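Local atomic coordinates of computational Design of Enzyme (Synthetic construct, PDB entry 3TP4), a protein that is a computationally designed enzyme, probably built to carry an activated serine in a catalytic triad on a TIM-barrel scaffold. Residues V375-P380 and V393-G398; A255-L260 and F300-A305. One frame throughout, in Å; residues are numbered along the deposited sequence.

Contact 1 of 2, residues V375-P380 and V393-G398; sequences VHIASP and VRVRVG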
# COMPACT_ATOMS: atom_id res chain seq x y z
N VAL A 375 19.19 -2.83 -8.34
CA VAL A 375 19.05 -3.27 -9.71
C VAL A 375 17.95 -4.32 -9.79
O VAL A 375 17.88 -5.24 -8.96
CB VAL A 375 20.39 -3.74 -10.35
CG1 VAL A 375 21.00 -4.93 -9.59
CG2 VAL A 375 20.19 -4.11 -11.83
N HIS A 376 17.06 -4.18 -10.76
CA HIS A 376 16.08 -5.23 -11.01
C HIS A 376 15.73 -5.30 -12.50
O HIS A 376 15.84 -4.31 -13.23
CB HIS A 376 14.82 -5.07 -10.14
CG HIS A 376 14.10 -3.78 -10.34
ND1 HIS A 376 12.92 -3.69 -11.06
CD2 HIS A 376 14.37 -2.53 -9.89
CE1 HIS A 376 12.51 -2.43 -11.05
NE2 HIS A 376 13.36 -1.71 -10.35
N ILE A 377 15.34 -6.49 -12.93
CA ILE A 377 14.96 -6.72 -14.32
C ILE A 377 13.45 -6.58 -14.45
O ILE A 377 12.70 -7.45 -14.02
CB ILE A 377 15.39 -8.14 -14.78
CG1 ILE A 377 16.92 -8.27 -14.71
CG2 ILE A 377 14.87 -8.41 -16.19
CD1 ILE A 377 17.45 -9.75 -14.70
N ALA A 378 13.01 -5.47 -15.04
CA ALA A 378 11.58 -5.18 -15.18
C ALA A 378 10.94 -6.09 -16.22
O ALA A 378 9.74 -6.38 -16.14
CB ALA A 378 11.36 -3.72 -15.56
N SER A 379 11.72 -6.48 -17.22
CA SER A 379 11.26 -7.46 -18.19
C SER A 379 12.42 -8.21 -18.81
O SER A 379 13.43 -7.60 -19.20
CB SER A 379 10.38 -6.81 -19.27
OG SER A 379 11.12 -5.91 -20.06
N PRO A 380 12.31 -9.54 -18.88
CA PRO A 380 11.15 -10.31 -18.41
C PRO A 380 11.19 -10.48 -16.89
O PRO A 380 12.25 -10.76 -16.33
CB PRO A 380 11.33 -11.66 -19.11
CG PRO A 380 12.79 -11.79 -19.30
CD PRO A 380 13.31 -10.40 -19.54
N VAL A 393 14.52 -6.84 -23.18
CA VAL A 393 14.99 -6.90 -21.81
C VAL A 393 15.08 -5.48 -21.28
O VAL A 393 15.67 -4.60 -21.92
CB VAL A 393 16.38 -7.55 -21.69
CG1 VAL A 393 16.85 -7.51 -20.25
CG2 VAL A 393 16.37 -9.00 -22.20
N ARG A 394 14.48 -5.24 -20.11
CA ARG A 394 14.54 -3.92 -19.49
C ARG A 394 15.12 -4.07 -18.10
O ARG A 394 14.61 -4.84 -17.29
CB ARG A 394 13.14 -3.31 -19.38
CG ARG A 394 12.49 -2.98 -20.72
CD ARG A 394 11.02 -2.55 -20.52
NE ARG A 394 10.39 -2.23 -21.80
CZ ARG A 394 9.81 -3.13 -22.60
NH1 ARG A 394 9.77 -4.41 -22.25
NH2 ARG A 394 9.28 -2.75 -23.75
N VAL A 395 16.18 -3.34 -17.82
CA VAL A 395 16.76 -3.31 -16.49
C VAL A 395 16.70 -1.90 -15.91
O VAL A 395 17.07 -0.91 -16.57
CB VAL A 395 18.23 -3.77 -16.51
CG1 VAL A 395 18.83 -3.67 -15.10
CG2 VAL A 395 18.35 -5.22 -17.06
N ARG A 396 16.22 -1.82 -14.68
CA ARG A 396 16.22 -0.57 -13.91
C ARG A 396 17.38 -0.60 -12.91
O ARG A 396 17.50 -1.51 -12.09
CB ARG A 396 14.88 -0.42 -13.18
CG ARG A 396 14.77 0.76 -12.21
CD ARG A 396 15.16 2.07 -12.85
NE ARG A 396 15.07 3.19 -11.92
CZ ARG A 396 15.36 4.45 -12.23
NH1 ARG A 396 15.79 4.77 -13.45
NH2 ARG A 396 15.25 5.40 -11.32
N VAL A 397 18.26 0.39 -12.99
CA VAL A 397 19.26 0.58 -11.96
C VAL A 397 19.00 1.93 -11.32
O VAL A 397 19.10 2.96 -11.99
CB VAL A 397 20.69 0.57 -12.53
CG1 VAL A 397 21.70 0.51 -11.40
CG2 VAL A 397 20.87 -0.60 -13.48
N GLY A 398 18.67 1.93 -10.04
CA GLY A 398 18.35 3.16 -9.34
C GLY A 398 19.31 3.51 -8.21
O GLY A 398 20.00 2.64 -7.65
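Ser379 OG is gripped from two quarters: Arg394 NH1 donates to it at 3.0 Å, and the hydroxyl is also hydrogen-bonded to Thr392 O. The arginine chain is extended from CG to NE, and the oxygen lies at the edge of its guanidinium, 8° out of plane. Were Arg394 replaced by an alanine, Ser379 OG would probably lose this donor, and part of Trp428, which the arginine touches, would be uncovered.

The same pair closes a classic beta bulge. Arg394 N gives a 2.7 Å bond to Ser379 O, while Arg394 O takes weak bonds from both Ala378 N and Ser379 N, two residues facing one. Beyond the bulge the antiparallel ladder is regular, and Arg396 N meets His376 O at 2.9 Å, almost in line with the carbonyl.

With CG lodged between N and the carbonyl carbon (chi1 60°), the His376 ring lies against Arg396, whose CB sits over one face, 3.9 Å from the centroid, as a CH-pi contact. Glu195 and Glu202 of helix 190-207 are hydrogen-bonded to His376 ND1 and NE2 respectively, which would probably favour a protonated ring. On the other face of the sheet, Val375 CG2 meets Val395 CG1 at 3.6 Å. These valines and Ile377 pack on strands 446-453 and 456-466 within the Ig-like sandwich, whereas His376 and Arg396, the latter salt-bridged to Asp206, turn to the barrel.

Contact 2 of 2, residues A255-L260 and F300-A305; sequences AFLAGL and FTKVLA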
# COMPACT_ATOMS: atom_id res chain seq x y z
N ALA A 255 -9.00 -19.03 19.02
CA ALA A 255 -8.12 -19.49 17.96
C ALA A 255 -7.82 -18.37 16.96
O ALA A 255 -6.67 -18.18 16.55
CB ALA A 255 -8.74 -20.69 17.24
N PHE A 256 -8.85 -17.65 16.55
CA PHE A 256 -8.62 -16.53 15.65
C PHE A 256 -7.68 -15.51 16.29
O PHE A 256 -6.73 -15.03 15.66
CB PHE A 256 -9.92 -15.85 15.25
CG PHE A 256 -9.71 -14.45 14.77
CD1 PHE A 256 -9.06 -14.21 13.57
CD2 PHE A 256 -10.11 -13.38 15.54
CE1 PHE A 256 -8.84 -12.92 13.14
CE2 PHE A 256 -9.90 -12.08 15.11
CZ PHE A 256 -9.26 -11.86 13.91
N LEU A 257 -7.95 -15.16 17.54
CA LEU A 257 -7.14 -14.17 18.23
C LEU A 257 -5.68 -14.60 18.31
O LEU A 257 -4.79 -13.79 18.08
CB LEU A 257 -7.71 -13.90 19.63
CG LEU A 257 -9.03 -13.13 19.60
CD1 LEU A 257 -9.65 -13.03 21.01
CD2 LEU A 257 -8.82 -11.77 18.99
N ALA A 258 -5.45 -15.87 18.63
CA ALA A 258 -4.09 -16.39 18.68
C ALA A 258 -3.39 -16.25 17.34
O ALA A 258 -2.22 -15.86 17.28
CB ALA A 258 -4.07 -17.86 19.15
N GLY A 259 -4.10 -16.57 16.26
CA GLY A 259 -3.54 -16.45 14.92
C GLY A 259 -3.24 -15.00 14.55
O GLY A 259 -2.23 -14.69 13.92
N LEU A 260 -4.13 -14.10 14.95
CA LEU A 260 -3.93 -12.68 14.67
C LEU A 260 -2.67 -12.17 15.36
O LEU A 260 -1.84 -11.48 14.76
CB LEU A 260 -5.15 -11.89 15.14
CG LEU A 260 -5.02 -10.39 14.90
CD1 LEU A 260 -4.78 -10.12 13.41
CD2 LEU A 260 -6.25 -9.67 15.40
N PHE A 300 -14.60 -5.97 19.19
CA PHE A 300 -13.60 -4.90 19.16
C PHE A 300 -12.69 -4.88 20.39
O PHE A 300 -11.47 -4.84 20.26
CB PHE A 300 -14.26 -3.53 18.96
CG PHE A 300 -14.92 -3.37 17.61
CD1 PHE A 300 -14.16 -3.14 16.47
CD2 PHE A 300 -16.30 -3.44 17.50
CE1 PHE A 300 -14.77 -2.98 15.23
CE2 PHE A 300 -16.92 -3.28 16.26
CZ PHE A 300 -16.16 -3.06 15.12
N THR A 301 -13.27 -4.89 21.58
CA THR A 301 -12.44 -4.89 22.79
C THR A 301 -11.66 -6.19 22.97
O THR A 301 -10.58 -6.18 23.54
CB THR A 301 -13.26 -4.60 24.06
OG1 THR A 301 -14.32 -5.55 24.18
CG2 THR A 301 -13.84 -3.17 24.00
N LYS A 302 -12.20 -7.31 22.51
CA LYS A 302 -11.45 -8.56 22.55
C LYS A 302 -10.23 -8.52 21.63
O LYS A 302 -9.13 -8.96 22.01
CB LYS A 302 -12.35 -9.74 22.18
CG LYS A 302 -13.36 -10.09 23.26
CD LYS A 302 -14.35 -11.14 22.77
CE LYS A 302 -13.63 -12.40 22.33
NZ LYS A 302 -14.58 -13.54 22.16
N VAL A 303 -10.41 -8.00 20.42
CA VAL A 303 -9.29 -7.84 19.49
C VAL A 303 -8.23 -6.92 20.08
O VAL A 303 -7.06 -7.28 20.15
CB VAL A 303 -9.76 -7.30 18.12
CG1 VAL A 303 -8.57 -6.71 17.35
CG2 VAL A 303 -10.42 -8.41 17.31
N LEU A 304 -8.66 -5.75 20.54
CA LEU A 304 -7.74 -4.79 21.15
C LEU A 304 -7.01 -5.37 22.37
O LEU A 304 -5.82 -5.14 22.54
CB LEU A 304 -8.49 -3.51 21.54
CG LEU A 304 -7.61 -2.40 22.13
CD1 LEU A 304 -6.67 -1.94 21.05
CD2 LEU A 304 -8.43 -1.20 22.70
N ALA A 305 -7.72 -6.08 23.24
CA ALA A 305 -7.07 -6.64 24.44
C ALA A 305 -6.01 -7.70 24.09
O ALA A 305 -4.98 -7.83 24.78
CB ALA A 305 -8.11 -7.21 25.40
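The Phe256 ring offers its edge, not a face, to the opposing helix: Val303 CG2 lies near the ring plane, 4.3 Å from CE2. The Phe256 side chain also touches Thr247 and Asp249 of strand 242-249, and Thr251 in the loop that follows. No other flat group takes part, and what remains is aliphatic packing without a hydrogen bond between segments 255-260 and 300-305.

Phe256, Leu257 and Leu260 of segment 255-260 all meet Val303. Leu257 sends its CD2 methyl obliquely against it, 4.1 Å from CG2 and 4.0 Å from Val303 CA, close enough to the backbone to cover the helix surface as well as the side chain. The other methyl of the valine serves Leu260, whose CD2 stands 4.2 Å from CG1; the valine's two branches are thus shared among three neighbours. Leu257 also flanks Lys302, with CD1 4.2 Å from CE. The lysine chain bends at its third torsion (chi3 58°), and its ammonium is hydrogen-bonded to Gly252 O, so the aliphatic part of the lysine lies along Leu257 while its charged end is tied to the loop just before helix 254-274.

The segments' axes run 10.5 Å apart at an angle of 41°, a loose pairing of two outer helices of the TIM barrel. Strand 242-249 lies beneath Phe256 and Leu260, while Leu304 points away from this interface, and Phe300, Thr301 and Leu304 touch helix 340-348.

In the fold
Contacts 1 and 2 illustrate how one chain can use two different kinds of architecture. Contact 2 comes first along the sequence, pairing helices 254-274 and 299-308 on the outside of the parallel-stranded barrel; contact 1 follows, pairing strands 374-379 and 391-398 at the edge of the C-terminal Ig-like sheet. They share no helix, strand or sheet. Their centres lie 42 Å apart, on opposite sides of the chain's centre, and their nearest atoms are about 31 Å apart. Contact 2 belongs to the helical layer around the barrel, whereas contact 1 both builds the sandwich and, through helix 190-207, docks it on the barrel.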